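Local coordinates for protein glutaconate CoA-transferase subunit A (Acidaminococcus fermentans, PDB 1POI) that transfers coenzyme A from acetyl-CoA to glutaconate or (R)-2-hydroxyglutarate, a step in the fermentation of glutamate through the hydroxyglutarate pathway, at residues D8-Y13 and F36-Q41; I20-F25 and G55-L60; N71-N76 and Y100-I105; Y106-A111 and P168-D173; V174-A179 and Y206-C211. All blocks are in the same frame, centred on the assembly; numbering follows the deposited sequence.

Contact 1: residues D8-Y13 and F36-Q41; sequences DAIAKY and FEILRQ
Gln41 NE2, lying 3.5 Å from Ile10 CG2 on the facing helix, is gripped by two acceptors: Glu37 OE2 at 3.1 Å and the backbone oxygen of Lys7. The two helices, 6-13 and 32-40, meet on one face of the parallel sheet of an open alpha/beta fold. Glu37 OE2 takes the N-H with its anti lone pair and stands 15° out of the plane of the Gln41 amide, while the same oxygen meets Lys7 in a salt bridge. Its other oxygen, OE1, pairs with Arg40 NH1 at 2.7 Å. Polar groups thus rim a greasy seam in which Ile10 does most of the touching. The bend of Glu37 at chi2 (80°) turns the carboxylate toward these partners and lays CB and CG against Ile10, whose CG2 lies 3.9 Å from Glu37 CG. Replacing Gln41 by an alanine would probably leave the Lys7 carbonyl and Glu37 OE2 without their amide partner and uncover one side of Ile10 CG2. Deeper, toward the sheet, Ile10 CD1 rests 4.2 Å from Ile38 CG1. At the outer end the Gln41 amide reaches across to the neighbouring residue, OE1 stopping 3.7 Å from Ala11 CB.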
# COMPACT_ATOMS: atom_id res chain seq x y z
N ASP A 8 -0.92 35.57 3.69
CA ASP A 8 0.48 35.94 3.72
C ASP A 8 1.21 35.51 2.45
O ASP A 8 1.79 36.34 1.73
CB ASP A 8 1.13 35.34 4.96
CG ASP A 8 0.58 35.93 6.26
OD1 ASP A 8 0.05 37.07 6.26
OD2 ASP A 8 0.69 35.24 7.30
N ALA A 9 1.10 34.23 2.11
CA ALA A 9 1.75 33.67 0.94
C ALA A 9 1.40 34.41 -0.34
O ALA A 9 2.27 34.86 -1.06
CB ALA A 9 1.42 32.20 0.80
N ILE A 10 0.12 34.54 -0.62
CA ILE A 10 -0.31 35.24 -1.82
C ILE A 10 0.22 36.69 -1.92
O ILE A 10 0.57 37.16 -3.01
CB ILE A 10 -1.84 35.24 -1.89
CG1 ILE A 10 -2.32 33.83 -2.25
CG2 ILE A 10 -2.35 36.35 -2.80
CD1 ILE A 10 -2.04 33.39 -3.72
N ALA A 11 0.24 37.38 -0.78
CA ALA A 11 0.70 38.76 -0.71
C ALA A 11 2.19 38.89 -1.01
O ALA A 11 2.62 39.81 -1.69
CB ALA A 11 0.42 39.31 0.66
N LYS A 12 2.96 37.96 -0.44
CA LYS A 12 4.40 37.94 -0.62
C LYS A 12 4.85 37.51 -2.01
O LYS A 12 5.60 38.24 -2.65
CB LYS A 12 5.02 37.04 0.45
CG LYS A 12 6.52 36.99 0.40
CD LYS A 12 7.07 36.33 1.66
CE LYS A 12 8.61 36.30 1.68
NZ LYS A 12 9.14 35.79 2.99
N TYR A 13 4.36 36.38 -2.51
CA TYR A 13 4.80 35.89 -3.82
C TYR A 13 3.98 36.28 -5.05
O TYR A 13 4.39 35.94 -6.16
CB TYR A 13 4.98 34.38 -3.79
CG TYR A 13 5.86 33.92 -2.67
CD1 TYR A 13 7.25 33.98 -2.78
CD2 TYR A 13 5.32 33.50 -1.47
CE1 TYR A 13 8.09 33.64 -1.72
CE2 TYR A 13 6.15 33.16 -0.39
CZ TYR A 13 7.53 33.24 -0.53
OH TYR A 13 8.36 32.91 0.53
N PHE A 36 -9.13 32.66 -5.21
CA PHE A 36 -10.03 33.52 -4.46
C PHE A 36 -9.27 34.65 -3.80
O PHE A 36 -9.72 35.78 -3.85
CB PHE A 36 -10.82 32.72 -3.43
CG PHE A 36 -12.14 32.24 -3.93
CD1 PHE A 36 -12.34 32.05 -5.30
CD2 PHE A 36 -13.20 32.00 -3.05
CE1 PHE A 36 -13.58 31.63 -5.79
CE2 PHE A 36 -14.45 31.59 -3.54
CZ PHE A 36 -14.64 31.40 -4.92
N GLU A 37 -8.13 34.34 -3.20
CA GLU A 37 -7.31 35.34 -2.51
C GLU A 37 -6.69 36.35 -3.50
O GLU A 37 -6.57 37.54 -3.21
CB GLU A 37 -6.24 34.66 -1.67
CG GLU A 37 -5.59 35.59 -0.68
CD GLU A 37 -6.40 35.83 0.59
OE1 GLU A 37 -7.42 35.14 0.82
OE2 GLU A 37 -5.99 36.71 1.39
N ILE A 38 -6.31 35.88 -4.68
CA ILE A 38 -5.77 36.77 -5.68
C ILE A 38 -6.83 37.86 -5.89
O ILE A 38 -6.57 39.05 -5.69
CB ILE A 38 -5.48 36.01 -6.99
CG1 ILE A 38 -4.14 35.26 -6.86
CG2 ILE A 38 -5.48 36.93 -8.18
CD1 ILE A 38 -3.83 34.30 -8.03
N LEU A 39 -8.06 37.46 -6.20
CA LEU A 39 -9.15 38.42 -6.40
C LEU A 39 -9.38 39.30 -5.17
O LEU A 39 -9.38 40.54 -5.25
CB LEU A 39 -10.46 37.70 -6.71
CG LEU A 39 -10.60 37.17 -8.12
CD1 LEU A 39 -11.97 36.55 -8.27
CD2 LEU A 39 -10.43 38.29 -9.09
N ARG A 40 -9.57 38.64 -4.05
CA ARG A 40 -9.82 39.29 -2.77
C ARG A 40 -8.73 40.30 -2.44
O ARG A 40 -8.96 41.23 -1.67
CB ARG A 40 -9.91 38.22 -1.67
CG ARG A 40 -10.59 38.63 -0.38
CD ARG A 40 -10.66 37.48 0.61
NE ARG A 40 -11.54 36.43 0.11
CZ ARG A 40 -11.26 35.13 0.15
NH1 ARG A 40 -10.13 34.70 0.69
NH2 ARG A 40 -12.10 34.25 -0.38
N GLN A 41 -7.55 40.16 -3.03
CA GLN A 41 -6.47 41.10 -2.72
C GLN A 41 -6.27 42.28 -3.67
O GLN A 41 -5.38 43.09 -3.49
CB GLN A 41 -5.17 40.34 -2.46
CG GLN A 41 -5.13 39.67 -1.11
CD GLN A 41 -3.75 39.24 -0.73
OE1 GLN A 41 -2.78 39.93 -1.02
NE2 GLN A 41 -3.64 38.09 -0.08

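Contact 2: residues I20-F25 and G55-L60; sequences IALGGF and GDWDML
Ile20 turns CG1 between its backbone N and carbonyl carbon (chi1 57°) and, extended beyond, sends CD1 to within 3.4 Å of Trp57 CH2, while Trp57 holds CG anti to its own carbonyl carbon (chi1 -80°) and brings the indole out toward the strand. This is the helix-on-sheet packing of a Rossmann-like alpha/beta fold: strand 20-22 belongs to the parallel sheet, and helix segment 55-60 packs against it, its direction 141° from that of strand segment 20-22. Leu22 supplies the other half of the grip. Its CD1 sits over one indole face, displaced toward the rim and 3.2 Å from Trp57 NE1, and Leu60 CD1 comes to the same face while also lying 4.0 Å from Leu22 CD1. The ring of Tyr69 meets the indole as well. Asp56, alongside Leu22, directs its charge to a salt bridge with Lys30 through OD2, and OD1 accepts from Gly54 N. A phenylalanine at Trp57 would probably lose the N-H that holds a bound water and let Leu22 and Ile20 face a smaller, less complete surface. That water adds a polar link to the packing, accepting from Leu22 N at 2.9 Å and from Trp57 NE1 at 3.0 Å.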
# COMPACT_ATOMS: atom_id res chain seq x y z
N ILE A 20 1.62 34.86 -14.48
CA ILE A 20 1.32 33.70 -13.63
C ILE A 20 0.96 32.47 -14.44
O ILE A 20 0.74 32.54 -15.66
CB ILE A 20 0.08 33.95 -12.71
CG1 ILE A 20 -1.14 34.32 -13.56
CG2 ILE A 20 0.38 34.99 -11.66
CD1 ILE A 20 -2.40 34.35 -12.76
N ALA A 21 0.92 31.34 -13.75
CA ALA A 21 0.53 30.07 -14.33
C ALA A 21 -0.26 29.30 -13.24
O ALA A 21 0.17 29.19 -12.07
CB ALA A 21 1.74 29.29 -14.81
N LEU A 22 -1.46 28.86 -13.60
CA LEU A 22 -2.32 28.13 -12.68
C LEU A 22 -2.34 26.66 -13.06
O LEU A 22 -2.46 26.32 -14.24
CB LEU A 22 -3.74 28.73 -12.70
CG LEU A 22 -3.85 30.19 -12.24
CD1 LEU A 22 -5.15 30.79 -12.70
CD2 LEU A 22 -3.73 30.33 -10.73
N GLY A 23 -2.17 25.80 -12.06
CA GLY A 23 -2.19 24.37 -12.30
C GLY A 23 -3.57 23.79 -12.57
O GLY A 23 -4.54 24.55 -12.72
N GLY A 24 -3.65 22.46 -12.67
CA GLY A 24 -4.91 21.77 -12.90
C GLY A 24 -5.40 21.78 -14.32
O GLY A 24 -4.88 22.52 -15.14
N PHE A 25 -6.41 20.96 -14.61
CA PHE A 25 -6.99 20.82 -15.94
C PHE A 25 -8.50 21.01 -15.79
O PHE A 25 -9.14 20.23 -15.11
CB PHE A 25 -6.71 19.42 -16.48
CG PHE A 25 -6.89 19.28 -17.97
CD1 PHE A 25 -8.16 19.20 -18.54
CD2 PHE A 25 -5.79 19.19 -18.81
CE1 PHE A 25 -8.33 19.04 -19.91
CE2 PHE A 25 -5.94 19.03 -20.18
CZ PHE A 25 -7.22 18.96 -20.73
N GLY A 55 -13.11 27.68 -14.69
CA GLY A 55 -13.73 28.80 -14.02
C GLY A 55 -12.72 29.73 -13.40
O GLY A 55 -13.01 30.89 -13.15
N ASP A 56 -11.54 29.19 -13.13
CA ASP A 56 -10.45 29.94 -12.53
C ASP A 56 -10.08 31.19 -13.39
O ASP A 56 -10.26 32.32 -12.95
CB ASP A 56 -9.24 29.01 -12.21
CG ASP A 56 -8.73 28.17 -13.43
OD1 ASP A 56 -9.47 27.89 -14.41
OD2 ASP A 56 -7.54 27.77 -13.40
N TRP A 57 -9.67 30.99 -14.63
CA TRP A 57 -9.33 32.14 -15.46
C TRP A 57 -10.56 32.96 -15.79
O TRP A 57 -10.45 34.14 -16.12
CB TRP A 57 -8.59 31.72 -16.72
CG TRP A 57 -7.15 31.45 -16.45
CD1 TRP A 57 -6.57 30.24 -16.17
CD2 TRP A 57 -6.11 32.43 -16.32
NE1 TRP A 57 -5.25 30.41 -15.86
CE2 TRP A 57 -4.93 31.74 -15.95
CE3 TRP A 57 -6.06 33.83 -16.48
CZ2 TRP A 57 -3.70 32.40 -15.73
CZ3 TRP A 57 -4.85 34.48 -16.26
CH2 TRP A 57 -3.68 33.77 -15.89
N ASP A 58 -11.74 32.35 -15.70
CA ASP A 58 -12.96 33.10 -15.99
C ASP A 58 -13.17 34.12 -14.91
O ASP A 58 -13.47 35.28 -15.17
CB ASP A 58 -14.17 32.21 -16.04
CG ASP A 58 -15.29 32.82 -16.83
OD1 ASP A 58 -15.02 33.19 -17.99
OD2 ASP A 58 -16.44 32.93 -16.32
N MET A 59 -13.01 33.70 -13.67
CA MET A 59 -13.20 34.62 -12.58
C MET A 59 -12.24 35.80 -12.64
O MET A 59 -12.67 36.95 -12.52
CB MET A 59 -13.15 33.87 -11.26
CG MET A 59 -14.32 32.89 -11.12
SD MET A 59 -14.31 32.12 -9.51
CE MET A 59 -15.02 33.36 -8.54
N LEU A 60 -10.96 35.54 -12.95
CA LEU A 60 -9.96 36.60 -13.06
C LEU A 60 -10.33 37.56 -14.20
O LEU A 60 -10.35 38.77 -14.01
CB LEU A 60 -8.57 36.00 -13.32
CG LEU A 60 -7.96 35.14 -12.21
CD1 LEU A 60 -6.64 34.51 -12.67
CD2 LEU A 60 -7.77 35.97 -10.94
O HOH W 1 -2.73 28.84 -16.20

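Contact 3: residues N71-N76 and Y100-I105; sequences NCYTAN and YSQDVI
Asn71 O accepts Tyr100 N at 2.7 Å in a fairly straight bond (161° at the hydrogen), the donor tilted from the carbonyl plane, and one residue on Cys72 CA approaches Tyr100 O at 3.2 Å in a CA-H...O contact. The backbones so joined bring Cys72 against the first turn of helix 102-114. Its SG lies between the backbone N and the carbonyl carbon (chi1 64°), a turn that lays the sulfur alongside Gln102, with SG 3.7 Å from Gln102 CG and CB 3.4 Å from Gln102 CA. Ile105, one turn along, also packs on the cysteine, CG1 standing 3.8 Å from Cys72 CB. Gln102 itself runs out extended past the sulfur until OE1 reaches Tyr73 CB at 3.7 Å; the phenol end of Tyr73 leads off to Ser77. Ser101 fixes the helix start as its N-cap, OG accepting Val104 N at 3.2 Å and nearly straight (172°). Asn71 ND2 bonds to Asp99 and to the backbone of a different protein chain in the assembly, which also forms backbone bonds with Cys72 and Gln102. Two neighbouring parallel strands, 66-71 and 96-99, end here together, and the contact is typical of the C-terminal edge of a parallel alpha/beta sheet, where one strand gives way to a capped helix and its neighbour to an extended segment that includes the short strand 73-74.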
# COMPACT_ATOMS: atom_id res chain seq x y z
N ASN A 71 -4.24 32.06 -24.88
CA ASN A 71 -5.28 31.06 -24.90
C ASN A 71 -5.25 29.88 -25.88
O ASN A 71 -4.88 30.01 -27.07
CB ASN A 71 -6.60 31.80 -25.10
CG ASN A 71 -7.79 30.93 -24.89
OD1 ASN A 71 -8.13 30.60 -23.74
ND2 ASN A 71 -8.43 30.52 -25.98
N CYS A 72 -5.74 28.75 -25.36
CA CYS A 72 -5.87 27.51 -26.15
C CYS A 72 -7.27 26.91 -25.99
O CYS A 72 -7.85 26.46 -26.98
CB CYS A 72 -4.80 26.47 -25.78
SG CYS A 72 -4.82 25.82 -24.10
N TYR A 73 -7.85 27.04 -24.79
CA TYR A 73 -9.18 26.51 -24.48
C TYR A 73 -9.66 27.03 -23.12
O TYR A 73 -8.91 26.98 -22.13
CB TYR A 73 -9.10 24.97 -24.46
CG TYR A 73 -10.33 24.25 -23.97
CD1 TYR A 73 -10.51 23.99 -22.60
CD2 TYR A 73 -11.33 23.86 -24.85
CE1 TYR A 73 -11.67 23.38 -22.13
CE2 TYR A 73 -12.49 23.25 -24.40
CZ TYR A 73 -12.65 23.01 -23.03
OH TYR A 73 -13.83 22.44 -22.58
N THR A 74 -10.90 27.53 -23.07
CA THR A 74 -11.48 28.03 -21.80
C THR A 74 -12.95 27.63 -21.62
O THR A 74 -13.84 28.26 -22.19
CB THR A 74 -11.38 29.57 -21.68
OG1 THR A 74 -10.15 30.01 -22.26
CG2 THR A 74 -11.39 29.99 -20.22
N ALA A 75 -13.20 26.66 -20.75
CA ALA A 75 -14.55 26.16 -20.50
C ALA A 75 -14.59 25.33 -19.25
O ALA A 75 -13.68 24.58 -18.98
CB ALA A 75 -15.02 25.30 -21.65
N ASN A 76 -15.66 25.47 -18.47
CA ASN A 76 -15.81 24.65 -17.29
C ASN A 76 -16.42 23.36 -17.89
O ASN A 76 -17.61 23.08 -17.73
CB ASN A 76 -16.73 25.34 -16.29
CG ASN A 76 -16.02 25.67 -14.98
OD1 ASN A 76 -14.97 25.11 -14.66
ND2 ASN A 76 -16.58 26.59 -14.23
N TYR A 100 -3.19 30.09 -29.20
CA TYR A 100 -2.20 29.10 -29.62
C TYR A 100 -2.97 27.78 -29.48
O TYR A 100 -3.98 27.71 -28.76
CB TYR A 100 -0.98 29.04 -28.67
CG TYR A 100 0.07 30.14 -28.83
CD1 TYR A 100 0.86 30.22 -29.98
CD2 TYR A 100 0.27 31.08 -27.83
CE1 TYR A 100 1.83 31.22 -30.12
CE2 TYR A 100 1.23 32.08 -27.97
CZ TYR A 100 2.00 32.14 -29.11
OH TYR A 100 2.93 33.15 -29.22
N SER A 101 -2.52 26.75 -30.17
CA SER A 101 -3.11 25.43 -30.08
C SER A 101 -2.73 24.97 -28.67
O SER A 101 -1.70 25.38 -28.15
CB SER A 101 -2.45 24.50 -31.09
OG SER A 101 -1.32 23.88 -30.50
N GLN A 102 -3.54 24.10 -28.06
CA GLN A 102 -3.26 23.61 -26.71
C GLN A 102 -1.95 22.84 -26.60
O GLN A 102 -1.24 22.90 -25.59
CB GLN A 102 -4.41 22.74 -26.25
CG GLN A 102 -4.32 22.26 -24.83
CD GLN A 102 -5.59 21.57 -24.41
OE1 GLN A 102 -6.62 22.21 -24.23
NE2 GLN A 102 -5.53 20.26 -24.23
N ASP A 103 -1.63 22.11 -27.66
CA ASP A 103 -0.42 21.31 -27.71
C ASP A 103 0.78 22.21 -27.48
O ASP A 103 1.60 21.97 -26.58
CB ASP A 103 -0.35 20.63 -29.08
CG ASP A 103 -1.67 20.02 -29.47
OD1 ASP A 103 -2.31 19.39 -28.59
OD2 ASP A 103 -2.10 20.19 -30.63
N VAL A 104 0.81 23.32 -28.23
CA VAL A 104 1.88 24.29 -28.12
C VAL A 104 1.96 24.88 -26.72
O VAL A 104 3.05 25.02 -26.19
CB VAL A 104 1.73 25.39 -29.18
CG1 VAL A 104 2.70 26.54 -28.93
CG2 VAL A 104 1.98 24.82 -30.53
N ILE A 105 0.83 25.18 -26.10
CA ILE A 105 0.83 25.73 -24.75
C ILE A 105 1.47 24.77 -23.73
O ILE A 105 2.28 25.17 -22.90
CB ILE A 105 -0.59 26.08 -24.28
CG1 ILE A 105 -1.14 27.24 -25.11
CG2 ILE A 105 -0.59 26.43 -22.77
CD1 ILE A 105 -0.79 28.60 -24.58

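Contact 4: residues Y106-A111 and P168-D173; sequences YMMWHA and PVPQVD
Pro170 lays its ring against the helix backbone at Met108, with CD 3.4 Å from Met108 O and 3.8 Å from Met108 CB. The methionine answers by curling round: a bend at chi3 (43°) brings CE back to 4.0 Å from Pro170 CD and within 3.8 Å of Pro168 O, so the methyl touches both the Pro170 ring and the Pro168 carbonyl. On the next turn Ala111 CB meets Val169 CG2 at 3.9 Å. The valine brings that branch round beside its backbone N while CG1 stands anti to it (chi1 165°). In this Rossmann-like alpha/beta fold, helix 102-114 packs on the face of the parallel sheet that carries Ala21, and the irregular 168-173 segment runs past the helix just before entering the sheet as strand 174-179. Trp109 spans the step from helix to sheet. Its indole presents an edge to Val172, NE1 being 4.2 Å from CG2 near the ring plane, and both residues also touch Ala21 of strand 19-22. Ile200 of helix 197-203 packs on the indole. Beyond the contact, His110 meets His110 of the second copy of this protein with ring planes about 85° apart, and Pro168 packs on Phe158 of that subunit.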
# COMPACT_ATOMS: atom_id res chain seq x y z
N TYR A 106 1.06 23.50 -23.75
CA TYR A 106 1.63 22.55 -22.80
C TYR A 106 3.11 22.35 -23.13
O TYR A 106 3.92 22.16 -22.24
CB TYR A 106 0.81 21.25 -22.75
CG TYR A 106 -0.36 21.38 -21.81
CD1 TYR A 106 -0.19 21.19 -20.45
CD2 TYR A 106 -1.60 21.84 -22.26
CE1 TYR A 106 -1.21 21.47 -19.55
CE2 TYR A 106 -2.64 22.13 -21.37
CZ TYR A 106 -2.43 21.95 -20.02
OH TYR A 106 -3.41 22.30 -19.11
N MET A 107 3.47 22.45 -24.41
CA MET A 107 4.87 22.36 -24.80
C MET A 107 5.63 23.57 -24.22
O MET A 107 6.57 23.41 -23.44
CB MET A 107 5.05 22.32 -26.33
CG MET A 107 4.45 21.10 -27.00
SD MET A 107 5.48 19.62 -27.17
CE MET A 107 6.49 19.65 -25.70
N MET A 108 5.18 24.78 -24.56
CA MET A 108 5.79 26.02 -24.08
C MET A 108 6.18 25.95 -22.62
O MET A 108 7.30 26.27 -22.24
CB MET A 108 4.86 27.20 -24.34
CG MET A 108 4.70 27.51 -25.82
SD MET A 108 3.52 28.81 -26.20
CE MET A 108 3.91 29.99 -25.00
N TRP A 109 5.25 25.49 -21.79
CA TRP A 109 5.52 25.36 -20.38
C TRP A 109 6.58 24.29 -20.20
O TRP A 109 7.50 24.43 -19.39
CB TRP A 109 4.25 24.96 -19.63
CG TRP A 109 3.38 26.09 -19.15
CD1 TRP A 109 3.80 27.28 -18.65
CD2 TRP A 109 1.95 26.06 -18.98
NE1 TRP A 109 2.72 27.99 -18.16
CE2 TRP A 109 1.58 27.26 -18.35
CE3 TRP A 109 0.95 25.13 -19.29
CZ2 TRP A 109 0.25 27.56 -18.02
CZ3 TRP A 109 -0.37 25.43 -18.96
CH2 TRP A 109 -0.71 26.63 -18.34
N HIS A 110 6.48 23.19 -20.95
CA HIS A 110 7.46 22.13 -20.79
C HIS A 110 8.87 22.59 -21.16
O HIS A 110 9.81 22.42 -20.36
CB HIS A 110 7.03 20.85 -21.53
CG HIS A 110 7.83 19.65 -21.15
ND1 HIS A 110 8.38 18.80 -22.08
CD2 HIS A 110 8.24 19.19 -19.94
CE1 HIS A 110 9.09 17.86 -21.47
NE2 HIS A 110 9.02 18.08 -20.17
N ALA A 111 9.02 23.19 -22.33
CA ALA A 111 10.30 23.72 -22.79
C ALA A 111 10.86 24.70 -21.75
O ALA A 111 12.07 24.80 -21.59
CB ALA A 111 10.13 24.42 -24.08
N PRO A 168 8.26 31.45 -28.66
CA PRO A 168 8.99 31.94 -27.49
C PRO A 168 8.65 31.14 -26.24
O PRO A 168 7.48 30.90 -25.97
CB PRO A 168 8.46 33.37 -27.33
CG PRO A 168 7.97 33.72 -28.70
CD PRO A 168 7.30 32.46 -29.13
N VAL A 169 9.67 30.77 -25.48
CA VAL A 169 9.48 30.04 -24.22
C VAL A 169 9.06 31.10 -23.18
O VAL A 169 9.74 32.12 -23.02
CB VAL A 169 10.80 29.35 -23.81
CG1 VAL A 169 10.76 28.92 -22.39
CG2 VAL A 169 11.02 28.15 -24.67
N PRO A 170 7.94 30.90 -22.50
CA PRO A 170 7.44 31.85 -21.51
C PRO A 170 8.24 31.91 -20.20
O PRO A 170 8.81 30.92 -19.77
CB PRO A 170 6.02 31.37 -21.28
CG PRO A 170 6.18 29.88 -21.33
CD PRO A 170 7.10 29.69 -22.53
N GLN A 171 8.26 33.09 -19.58
CA GLN A 171 8.96 33.31 -18.31
C GLN A 171 7.91 33.53 -17.23
O GLN A 171 7.32 34.60 -17.11
CB GLN A 171 9.87 34.52 -18.42
CG GLN A 171 10.91 34.35 -19.51
CD GLN A 171 11.97 35.43 -19.47
OE1 GLN A 171 12.80 35.47 -18.56
NE2 GLN A 171 11.94 36.31 -20.46
N VAL A 172 7.69 32.51 -16.44
CA VAL A 172 6.67 32.53 -15.43
C VAL A 172 7.16 33.03 -14.08
O VAL A 172 8.03 32.42 -13.46
CB VAL A 172 6.05 31.10 -15.33
CG1 VAL A 172 4.87 31.09 -14.36
CG2 VAL A 172 5.62 30.61 -16.73
N ASP A 173 6.55 34.11 -13.60
CA ASP A 173 6.94 34.68 -12.33
C ASP A 173 6.46 33.84 -11.17
O ASP A 173 7.25 33.51 -10.30
CB ASP A 173 6.40 36.11 -12.20
CG ASP A 173 6.98 37.04 -13.23
OD1 ASP A 173 8.22 36.99 -13.45
OD2 ASP A 173 6.21 37.82 -13.83

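Contact 5: residues V174-A179 and Y206-C211; sequences VAIIHA and YTIVTC
His178 ND1 and Thr210 OG1 share a hydrogen bond of 2.8 Å whose proton could belong to either; the threonine oxygen sits at the edge of the imidazole, near its plane. His178 sets its ring there by holding CG anti to the backbone N (chi1 -172°), while Thr210 turns OG1 between its own N and carbonyl carbon (chi1 48°), so that two neighbouring strands each send a polar group to the same spot. The far side of the ring is fixed by Glu212, whose carboxylate OE2 bonds NE2 and would probably polarise the ring. Along the same face apolar groups take over: Ile208 CD1 lies 3.8 Å from Val174 CG1 and 4.2 Å from Ile176 CG1, and the isoleucines run side by side. The opposite face carries Ala175, Ile177 and Val209, with Ile177 CG1 4.2 Å from Val209 CG2 and helix 197-203 packed over the alanine and isoleucine through Ile200. What positions all of this is the backbone: Ile208 N donates to Ala175 O at 2.8 Å, and Ala179 N to Thr210 O at 2.8 Å. Strands 174-179 and 206-211 are joined in parallel through helix 197-203, a beta-alpha-beta crossover toward one side of the seven-stranded, Rossmann-like sheet characteristic of this CoA-transferase subunit.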
# COMPACT_ATOMS: atom_id res chain seq x y z
N VAL A 174 5.15 33.57 -11.13
CA VAL A 174 4.55 32.74 -10.07
C VAL A 174 3.77 31.55 -10.66
O VAL A 174 3.09 31.66 -11.70
CB VAL A 174 3.54 33.51 -9.20
CG1 VAL A 174 3.46 32.89 -7.82
CG2 VAL A 174 3.88 34.95 -9.11
N ALA A 175 3.87 30.42 -9.98
CA ALA A 175 3.16 29.22 -10.36
C ALA A 175 2.32 28.84 -9.15
O ALA A 175 2.83 28.85 -8.01
CB ALA A 175 4.11 28.14 -10.68
N ILE A 176 1.02 28.60 -9.37
CA ILE A 176 0.13 28.20 -8.27
C ILE A 176 -0.51 26.88 -8.62
O ILE A 176 -1.15 26.76 -9.68
CB ILE A 176 -0.94 29.27 -7.98
CG1 ILE A 176 -0.25 30.60 -7.58
CG2 ILE A 176 -1.84 28.80 -6.84
CD1 ILE A 176 -1.09 31.83 -7.75
N ILE A 177 -0.25 25.86 -7.79
CA ILE A 177 -0.79 24.51 -7.99
C ILE A 177 -1.41 23.89 -6.71
O ILE A 177 -1.01 24.22 -5.58
CB ILE A 177 0.29 23.53 -8.58
CG1 ILE A 177 1.31 23.15 -7.52
CG2 ILE A 177 0.97 24.12 -9.80
CD1 ILE A 177 2.46 22.34 -8.09
N HIS A 178 -2.37 22.99 -6.89
CA HIS A 178 -3.01 22.35 -5.74
C HIS A 178 -2.67 20.85 -5.66
O HIS A 178 -2.88 20.12 -6.62
CB HIS A 178 -4.52 22.54 -5.81
CG HIS A 178 -5.22 22.08 -4.57
ND1 HIS A 178 -5.11 22.74 -3.38
CD2 HIS A 178 -5.89 20.94 -4.30
CE1 HIS A 178 -5.67 22.03 -2.42
NE2 HIS A 178 -6.15 20.93 -2.96
N ALA A 179 -2.18 20.39 -4.52
CA ALA A 179 -1.81 19.00 -4.41
C ALA A 179 -2.41 18.35 -3.17
O ALA A 179 -2.87 19.04 -2.26
CB ALA A 179 -0.31 18.91 -4.37
N TYR A 206 8.83 31.94 -8.59
CA TYR A 206 8.22 31.72 -7.28
C TYR A 206 7.11 30.68 -7.43
O TYR A 206 6.35 30.74 -8.41
CB TYR A 206 7.61 33.01 -6.73
CG TYR A 206 8.62 34.05 -6.38
CD1 TYR A 206 9.40 33.93 -5.23
CD2 TYR A 206 8.86 35.14 -7.24
CE1 TYR A 206 10.39 34.86 -4.94
CE2 TYR A 206 9.85 36.07 -6.96
CZ TYR A 206 10.62 35.92 -5.82
OH TYR A 206 11.64 36.82 -5.55
N THR A 207 7.02 29.73 -6.49
CA THR A 207 5.97 28.71 -6.55
C THR A 207 5.17 28.59 -5.28
O THR A 207 5.74 28.46 -4.18
CB THR A 207 6.52 27.30 -6.90
OG1 THR A 207 7.02 27.30 -8.24
CG2 THR A 207 5.40 26.26 -6.83
N ILE A 208 3.85 28.65 -5.41
CA ILE A 208 2.96 28.50 -4.25
C ILE A 208 2.18 27.19 -4.40
O ILE A 208 1.57 26.92 -5.47
CB ILE A 208 1.98 29.69 -4.09
CG1 ILE A 208 2.75 31.01 -4.04
CG2 ILE A 208 1.18 29.53 -2.78
CD1 ILE A 208 1.94 32.22 -4.40
N VAL A 209 2.23 26.37 -3.35
CA VAL A 209 1.53 25.10 -3.37
C VAL A 209 0.42 25.01 -2.31
O VAL A 209 0.68 25.10 -1.10
CB VAL A 209 2.55 23.91 -3.20
CG1 VAL A 209 3.23 23.98 -1.84
CG2 VAL A 209 1.86 22.55 -3.35
N THR A 210 -0.84 24.94 -2.75
CA THR A 210 -1.93 24.77 -1.77
C THR A 210 -2.11 23.25 -1.69
O THR A 210 -2.11 22.57 -2.74
CB THR A 210 -3.25 25.44 -2.17
OG1 THR A 210 -3.56 25.10 -3.53
CG2 THR A 210 -3.17 26.94 -2.02
N CYS A 211 -2.22 22.71 -0.48
CA CYS A 211 -2.36 21.28 -0.30
C CYS A 211 -3.47 20.85 0.69
O CYS A 211 -3.78 21.56 1.63
CB CYS A 211 -1.03 20.74 0.14
SG CYS A 211 -0.64 21.26 1.77

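How the contacts relate
Contacts 2 and 5 form the buried heart of the fold and share one sheet, since strands 19-22 and 174-179 are neighbours and Gly23 N and Ile176 O lie 2.8 Å apart. Contact 5 is held by strand hydrogen bonds, contact 2 by side-chain packing helped by a water. Through Ile38, contact 1 touches Leu60 of contact 2 and Ile176 of contact 5; it is mostly buried, with a polar, solvent-facing rim. Contacts 3 and 4 share helix 102-114 and lie nearer other subunits: contact 3, largely buried, is joined by one backbone hydrogen bond beside a capped helix start, contact 4, only partly buried, by apolar packing alone. Contact 4 leads directly into contact 5, as segment 168-173 ends where strand 174-179 begins.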